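Local atomic coordinates of malonyl CoA-acyl carrier protein transacylase (PDB entry 3G87), a protein that probably transfers the malonyl group from malonyl-CoA to holo-acyl carrier protein, releasing CoA, a step that supplies extender units for acyl-chain synthesis. Residues A[147-152]-A[169-174]; A[128-133]-A[184-189]; A[198-203]-A[243-248]. One frame throughout, in Å; residues are numbered along the deposited sequence.

Contacts 1 and 2 belong to the small antiparallel-sheet subdomain, centres about 12 Å apart. They meet where helix 169-175 lies against the sheet: Ile-172 O is 2.7 Å from Tyr-186 OH, a probable hydrogen bond, and Ile-172 also packs on Ala-128 and Arg-188. Contact 3 joins the start of helix 201-211 to the loop 243-248. Its centre is about 18 Å from that of contact 1, yet a salt bridge from Asp-151 to Lys-198 connects them. Contacts 2 and 3 do not touch; their centres are about 20 Å apart, nearest atoms about 7 Å. Each has a side chain near, but not touching, the probable nucleophile elbow around Ser-92: Met-129 in contact 2 and Ile-245 in contact 3.

Contact 1 of 3, residues A[147-152]-A[169-174]; sequences HGLVDT and AHEIAR
Leu-149 and Glu-171 bring their CA atoms within 5.8 Å, where a type I beta turn from Leu-149 to Thr-152 meets the first turn of helix 169-175. Gly-148, with positive phi, ends the preceding helix 137-146 in a Schellman motif and sends the chain into this turn. The Glu-171 side chain carries most of the contact. Its CG stands anti to the carbonyl carbon (chi1 -73°) and the chain runs on extended, which sets the carboxylate against the backbone of the turn. OE1 accepts twice. Asp-151 N donates to Glu-171 OE1 over 3.1 Å, on the syn lone pair, with a bent N-H...O angle of 143°. Thr-152 OG1 donates to Glu-171 OE1 at 2.7 Å, on the anti lone pair. The two donors thus hold one oxygen from different sides and limit rotation of the carboxylate. The aliphatic part of Glu-171 is packed as well: Leu-149 CD2 lies alongside it, 4.0 Å from Glu-171 CG, the two side chains running in opposite directions. Further along, Thr-152 CG2 rests 4.1 Å from Ile-172 CD1, and both side chains reach Ile-165 of strand 162-168. The contact joins the connection between helix 137-146 and strand 153-159 to helix 169-175. Glu-171 is buried, and two donors on OE1 would favour its ionised form. Asp-151 OD2, 4.4 Å from Glu-171 OE2, would work against this, but the salt bridge of Asp-151 OD1 to Lys-198 probably offsets that repulsion.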
# COMPACT_ATOMS: atom_id res chain seq x y z
N HIS A 147 -4.33 -23.96 16.04
CA HIS A 147 -4.46 -23.27 17.27
C HIS A 147 -5.71 -22.44 17.39
O HIS A 147 -5.74 -21.56 18.14
CB HIS A 147 -3.21 -22.44 17.52
CG HIS A 147 -1.96 -23.24 17.55
ND1 HIS A 147 -1.41 -23.71 18.71
CD2 HIS A 147 -1.18 -23.70 16.56
CE1 HIS A 147 -0.34 -24.42 18.44
NE2 HIS A 147 -0.18 -24.43 17.14
N GLY A 148 -6.74 -22.73 16.63
CA GLY A 148 -8.03 -22.01 16.79
C GLY A 148 -8.04 -20.49 16.54
O GLY A 148 -8.94 -19.75 17.02
N LEU A 149 -7.10 -20.01 15.75
CA LEU A 149 -7.13 -18.65 15.29
C LEU A 149 -8.02 -18.49 14.06
O LEU A 149 -7.56 -18.29 12.97
CB LEU A 149 -5.73 -18.16 15.05
CG LEU A 149 -4.80 -18.42 16.21
CD1 LEU A 149 -3.47 -17.84 16.00
CD2 LEU A 149 -5.35 -17.95 17.50
N VAL A 150 -9.30 -18.57 14.29
CA VAL A 150 -10.30 -18.74 13.26
C VAL A 150 -10.60 -17.51 12.43
O VAL A 150 -11.00 -17.63 11.32
CB VAL A 150 -11.61 -19.33 13.83
CG1 VAL A 150 -11.33 -20.64 14.43
CG2 VAL A 150 -12.23 -18.41 14.84
N ASP A 151 -10.38 -16.34 12.96
CA ASP A 151 -10.69 -15.12 12.29
C ASP A 151 -9.46 -14.39 11.82
O ASP A 151 -9.51 -13.27 11.49
CB ASP A 151 -11.50 -14.24 13.23
CG ASP A 151 -12.88 -14.76 13.44
OD1 ASP A 151 -13.45 -15.21 12.49
OD2 ASP A 151 -13.39 -14.71 14.55
N THR A 152 -8.37 -15.10 11.76
CA THR A 152 -7.11 -14.57 11.35
C THR A 152 -6.74 -15.13 10.01
O THR A 152 -6.82 -16.29 9.83
CB THR A 152 -6.04 -14.88 12.39
OG1 THR A 152 -6.41 -14.31 13.61
CG2 THR A 152 -4.72 -14.32 12.01
N ALA A 169 -7.38 -8.72 17.73
CA ALA A 169 -6.19 -8.40 18.51
C ALA A 169 -5.66 -9.54 19.36
O ALA A 169 -4.45 -9.81 19.38
CB ALA A 169 -6.48 -7.14 19.38
N HIS A 170 -6.55 -10.23 20.06
CA HIS A 170 -6.12 -11.34 20.93
C HIS A 170 -5.54 -12.53 20.17
O HIS A 170 -4.56 -13.15 20.63
CB HIS A 170 -7.25 -11.72 21.89
CG HIS A 170 -8.41 -12.40 21.23
ND1 HIS A 170 -8.51 -13.77 21.13
CD2 HIS A 170 -9.55 -11.90 20.68
CE1 HIS A 170 -9.64 -14.09 20.52
NE2 HIS A 170 -10.29 -12.97 20.23
N GLU A 171 -6.06 -12.77 18.96
CA GLU A 171 -5.59 -13.86 18.09
C GLU A 171 -4.27 -13.48 17.58
O GLU A 171 -3.29 -14.27 17.63
CB GLU A 171 -6.56 -14.12 16.95
CG GLU A 171 -7.84 -14.82 17.41
CD GLU A 171 -8.71 -15.44 16.29
OE1 GLU A 171 -8.37 -15.36 15.08
OE2 GLU A 171 -9.78 -16.01 16.62
N ILE A 172 -4.16 -12.24 17.13
CA ILE A 172 -2.86 -11.80 16.67
C ILE A 172 -1.86 -11.91 17.84
O ILE A 172 -0.71 -12.31 17.64
CB ILE A 172 -2.90 -10.38 16.05
CG1 ILE A 172 -3.63 -10.39 14.68
CG2 ILE A 172 -1.51 -9.82 15.97
CD1 ILE A 172 -2.87 -11.01 13.44
N ALA A 173 -2.28 -11.57 19.04
CA ALA A 173 -1.49 -11.65 20.24
C ALA A 173 -1.03 -13.09 20.54
O ALA A 173 0.11 -13.35 20.71
CB ALA A 173 -2.27 -11.10 21.37
N ARG A 174 -1.97 -14.03 20.52
CA ARG A 174 -1.63 -15.44 20.66
C ARG A 174 -0.76 -16.03 19.59
O ARG A 174 -0.10 -16.96 19.85
CB ARG A 174 -2.85 -16.30 20.88
CG ARG A 174 -3.88 -15.58 21.56
CD ARG A 174 -4.61 -16.32 22.58
NE ARG A 174 -5.79 -15.53 22.89
CZ ARG A 174 -6.48 -15.51 24.02
NH1 ARG A 174 -6.15 -16.23 25.06
NH2 ARG A 174 -7.52 -14.72 24.07

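Contact 2 of 3, residues A[128-133]-A[184-189]; sequences AMAAIV and VRYLRL
Ala-131 and Leu-187 form an antiparallel hydrogen-bonded pair. Ala-131 N donates to Leu-187 O at 2.9 Å, and Leu-187 N returns a bond of 2.8 Å to Ala-131 O. Val-133 and Arg-185 pair in the same way. At the other end Leu-189 N donates to Met-129 O. The intervening pairs, Ala-130 with Arg-188 and Ile-132 with Tyr-186, are non-hydrogen-bonded. The strand segments run at 155° to each other. On the face of Ala-130 and Ile-132, the Tyr-186 ring meets both, obliquely: its CD1 is 3.7 Å from Ile-132 CD1 and its CE1 is 3.6 Å from Ala-130 CB. Its CG is anti to the backbone N (chi1 167°), which brings the ring beside these two residues. Arg-188 bends at chi2, and its NH2 comes to 3.5 Å from Ala-128 CB. Leu-189 CD1 packs on Met-129 CB at 4.0 Å. One water also joins the two segments: it donates to Leu-189 O at 2.7 Å and accepts weakly from Met-129 N and Arg-188 NE. Strand 185-188 is an edge strand of a four-stranded antiparallel sheet, and strand 127-133 lies next to it in the middle. With helices 137-146 and 169-175, the strands give the beta-alpha-beta-beta-alpha-beta order of the ferredoxin-like subdomain of this transferase family. Further out, strand 162-168 bonds the far edge of 128-133 through Gly-167, Ile-165 and Leu-163. Helix 169-175 covers the sheet face that carries Ala-130, Ile-132 and Tyr-186.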
# COMPACT_ATOMS: atom_id res chain seq x y z
N ALA A 128 -5.81 -6.24 14.76
CA ALA A 128 -4.39 -6.10 14.75
C ALA A 128 -3.78 -6.81 13.52
O ALA A 128 -4.48 -7.56 12.78
CB ALA A 128 -3.85 -6.69 15.99
N MET A 129 -2.46 -6.62 13.33
CA MET A 129 -1.68 -7.24 12.26
C MET A 129 -0.26 -7.53 12.74
O MET A 129 0.23 -6.87 13.66
CB MET A 129 -1.61 -6.31 11.04
CG MET A 129 -2.97 -5.75 10.54
SD MET A 129 -2.74 -4.50 9.25
CE MET A 129 -2.32 -5.49 7.80
N ALA A 130 0.41 -8.48 12.10
CA ALA A 130 1.75 -8.87 12.44
C ALA A 130 2.37 -9.43 11.20
O ALA A 130 1.72 -10.10 10.42
CB ALA A 130 1.74 -9.89 13.52
N ALA A 131 3.63 -9.14 11.00
CA ALA A 131 4.31 -9.58 9.84
C ALA A 131 5.05 -10.83 10.25
O ALA A 131 5.66 -10.88 11.36
CB ALA A 131 5.29 -8.51 9.36
N ILE A 132 5.00 -11.84 9.38
CA ILE A 132 5.65 -13.12 9.66
C ILE A 132 6.76 -13.31 8.66
O ILE A 132 6.58 -13.07 7.47
CB ILE A 132 4.66 -14.31 9.55
CG1 ILE A 132 3.33 -14.03 10.27
CG2 ILE A 132 5.30 -15.62 10.01
CD1 ILE A 132 3.44 -13.54 11.66
N VAL A 133 7.93 -13.71 9.15
CA VAL A 133 9.08 -13.93 8.28
C VAL A 133 9.49 -15.39 8.35
O VAL A 133 9.58 -15.97 9.44
CB VAL A 133 10.23 -12.89 8.60
CG1 VAL A 133 10.68 -12.95 10.07
CG2 VAL A 133 11.42 -13.07 7.69
N VAL A 184 11.59 -18.77 11.38
CA VAL A 184 10.36 -18.02 11.56
C VAL A 184 10.41 -16.94 12.62
O VAL A 184 10.72 -17.20 13.74
CB VAL A 184 9.23 -18.98 11.89
CG1 VAL A 184 7.94 -18.33 11.75
CG2 VAL A 184 9.30 -20.15 11.02
N ARG A 185 10.09 -15.71 12.22
CA ARG A 185 10.01 -14.57 13.14
C ARG A 185 8.67 -13.82 13.05
O ARG A 185 7.94 -13.95 12.07
CB ARG A 185 11.18 -13.60 12.91
CG ARG A 185 12.58 -14.07 13.39
CD ARG A 185 13.70 -12.94 13.30
NE ARG A 185 14.08 -12.56 11.92
CZ ARG A 185 14.15 -11.31 11.44
NH1 ARG A 185 13.90 -10.25 12.23
NH2 ARG A 185 14.48 -11.10 10.16
N TYR A 186 8.35 -13.07 14.09
CA TYR A 186 7.08 -12.40 14.21
C TYR A 186 7.22 -10.97 14.61
O TYR A 186 7.94 -10.65 15.48
CB TYR A 186 6.20 -13.17 15.19
CG TYR A 186 4.95 -12.52 15.72
CD1 TYR A 186 3.71 -12.97 15.35
CD2 TYR A 186 5.01 -11.54 16.65
CE1 TYR A 186 2.60 -12.44 15.85
CE2 TYR A 186 3.91 -11.00 17.14
CZ TYR A 186 2.69 -11.44 16.75
OH TYR A 186 1.58 -10.87 17.26
N LEU A 187 6.48 -10.10 13.97
CA LEU A 187 6.47 -8.70 14.35
C LEU A 187 5.10 -8.08 14.42
O LEU A 187 4.46 -7.94 13.46
CB LEU A 187 7.42 -7.90 13.46
CG LEU A 187 7.69 -6.41 13.66
CD1 LEU A 187 8.20 -6.03 15.04
CD2 LEU A 187 8.53 -5.81 12.55
N ARG A 188 4.67 -7.71 15.60
CA ARG A 188 3.44 -6.97 15.79
C ARG A 188 3.53 -5.60 15.16
O ARG A 188 4.53 -4.92 15.30
CB ARG A 188 3.08 -6.82 17.26
CG ARG A 188 1.77 -6.10 17.51
CD ARG A 188 0.63 -7.02 17.74
NE ARG A 188 -0.68 -6.44 17.99
CZ ARG A 188 -1.42 -6.75 19.04
NH1 ARG A 188 -0.98 -7.59 19.93
NH2 ARG A 188 -2.60 -6.21 19.19
N LEU A 189 2.49 -5.20 14.46
CA LEU A 189 2.50 -3.94 13.76
C LEU A 189 1.65 -2.95 14.49
O LEU A 189 0.90 -3.30 15.34
CB LEU A 189 2.01 -4.07 12.33
CG LEU A 189 2.56 -5.11 11.38
CD1 LEU A 189 1.98 -4.90 10.06
CD2 LEU A 189 4.01 -5.06 11.29
O HOH W 1 -1.63 -4.22 15.66

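Contact 3 of 3, residues A[198-203]-A[243-248]; sequences KFMRPA and QQIASP
Lys-198 meets Ala-246 loosely, through the backbone: Lys-198 N is 4.3 Å from Ala-246 O. Its side chain leads away from the loop, toward Asp-151. Met-200 comes next, at the closest backbone approach, with its CA 5.1 Å from Ala-246 CA. Its CB does the touching, lying 3.6 Å from Ile-245 O and 3.7 Å from Ile-245 CG2. Bends at chi2 (-47°) and chi3 (109°) carry the sulfur end away from the loop; the side chain also packs on Phe-195 and Ala-124. Arg-201 starts helix 201-211. Its bend at chi3 (-119°) turns the guanidinium back, and Ala-246 CB sits over one face of it, 4.1 Å from Arg-201 NH1. The same methyl carbon is 4.1 Å from Arg-201 N, which places Ala-246 against the start of the helix. Ile-245 also touches Gln-204 and Phe-207 of helix 201-211. The contact is made by van der Waals packing, part of it against a carbonyl oxygen and a guanidinium face. It borders the probable active site: Gln-244 NE2 bonds to Ser-92 O in the GxSxG pattern, and Gln-244 O and Ser-247 O each take a weak bond from His-196 ND1. A histidine held through ND1 by backbone carbonyls, next to a nucleophile elbow, is consistent with the Ser-His dyad of malonyl-CoA:ACP transacylases, where a main-chain carbonyl takes the place of the triad's acid.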
# COMPACT_ATOMS: atom_id res chain seq x y z
N LYS A 198 -11.80 -9.50 6.49
CA LYS A 198 -13.27 -9.36 6.56
C LYS A 198 -13.77 -8.32 7.56
O LYS A 198 -14.91 -7.93 7.49
CB LYS A 198 -13.91 -10.70 6.95
CG LYS A 198 -13.46 -11.26 8.33
CD LYS A 198 -14.21 -12.58 8.67
CE LYS A 198 -13.44 -13.35 9.75
NZ LYS A 198 -14.11 -14.64 10.15
N PHE A 199 -12.93 -7.91 8.52
CA PHE A 199 -13.32 -6.88 9.47
C PHE A 199 -13.47 -5.50 8.81
O PHE A 199 -14.17 -4.64 9.33
CB PHE A 199 -12.47 -6.91 10.76
CG PHE A 199 -12.57 -8.25 11.49
CD1 PHE A 199 -13.68 -8.54 12.29
CD2 PHE A 199 -11.62 -9.26 11.28
CE1 PHE A 199 -13.82 -9.79 12.93
CE2 PHE A 199 -11.75 -10.50 11.92
CZ PHE A 199 -12.85 -10.76 12.75
N MET A 200 -12.86 -5.31 7.66
CA MET A 200 -12.88 -4.09 6.91
C MET A 200 -14.05 -3.94 5.98
O MET A 200 -14.19 -2.95 5.34
CB MET A 200 -11.58 -3.93 6.15
CG MET A 200 -10.42 -3.58 6.99
SD MET A 200 -10.62 -2.27 8.18
CE MET A 200 -10.59 -3.26 9.53
N ARG A 201 -14.88 -4.94 5.93
CA ARG A 201 -16.06 -4.88 5.12
C ARG A 201 -16.93 -3.62 5.28
O ARG A 201 -17.33 -3.10 4.33
CB ARG A 201 -16.89 -6.11 5.28
CG ARG A 201 -16.69 -6.99 4.18
CD ARG A 201 -17.27 -8.33 4.40
NE ARG A 201 -16.31 -9.39 4.39
CZ ARG A 201 -15.55 -9.73 3.35
NH1 ARG A 201 -15.65 -9.05 2.21
NH2 ARG A 201 -14.70 -10.75 3.44
N PRO A 202 -17.19 -3.17 6.48
CA PRO A 202 -17.99 -1.98 6.63
C PRO A 202 -17.32 -0.69 6.13
O PRO A 202 -18.00 0.07 5.51
CB PRO A 202 -18.31 -1.97 8.11
CG PRO A 202 -18.21 -3.26 8.49
CD PRO A 202 -17.21 -3.95 7.71
N ALA A 203 -16.02 -0.54 6.32
CA ALA A 203 -15.25 0.51 5.73
C ALA A 203 -15.31 0.44 4.23
O ALA A 203 -15.50 1.44 3.59
CB ALA A 203 -13.84 0.47 6.19
N GLN A 243 -12.86 -2.95 -3.55
CA GLN A 243 -12.58 -4.29 -3.12
C GLN A 243 -11.23 -4.44 -2.42
O GLN A 243 -11.07 -5.25 -1.58
CB GLN A 243 -12.74 -5.20 -4.32
CG GLN A 243 -13.50 -6.45 -4.03
CD GLN A 243 -14.91 -6.27 -3.57
OE1 GLN A 243 -15.68 -5.47 -4.10
NE2 GLN A 243 -15.30 -7.06 -2.61
N GLN A 244 -10.30 -3.58 -2.77
CA GLN A 244 -8.95 -3.57 -2.22
C GLN A 244 -8.90 -3.64 -0.68
O GLN A 244 -8.13 -4.35 -0.14
CB GLN A 244 -8.22 -2.33 -2.75
CG GLN A 244 -6.75 -2.35 -2.75
CD GLN A 244 -6.16 -1.20 -2.01
OE1 GLN A 244 -6.58 -0.87 -0.96
NE2 GLN A 244 -5.18 -0.59 -2.56
N ILE A 245 -9.77 -2.89 -0.03
CA ILE A 245 -9.82 -2.72 1.40
C ILE A 245 -10.05 -3.96 2.24
O ILE A 245 -9.47 -4.10 3.26
CB ILE A 245 -10.86 -1.61 1.76
CG1 ILE A 245 -10.29 -0.24 1.60
CG2 ILE A 245 -11.39 -1.77 3.12
CD1 ILE A 245 -11.27 0.76 1.31
N ALA A 246 -10.92 -4.84 1.81
CA ALA A 246 -11.18 -6.04 2.55
C ALA A 246 -10.50 -7.32 2.02
O ALA A 246 -10.73 -8.38 2.51
CB ALA A 246 -12.65 -6.25 2.71
N SER A 247 -9.65 -7.15 1.03
CA SER A 247 -9.01 -8.24 0.33
C SER A 247 -7.53 -8.27 0.65
O SER A 247 -6.99 -7.29 0.95
CB SER A 247 -9.20 -8.05 -1.15
OG SER A 247 -10.44 -8.51 -1.54
N PRO A 248 -6.87 -9.41 0.55
CA PRO A 248 -5.40 -9.38 0.75
C PRO A 248 -4.65 -8.65 -0.35
O PRO A 248 -5.08 -8.58 -1.51
CB PRO A 248 -4.99 -10.86 0.82
CG PRO A 248 -6.21 -11.64 0.45
CD PRO A 248 -7.44 -10.77 0.55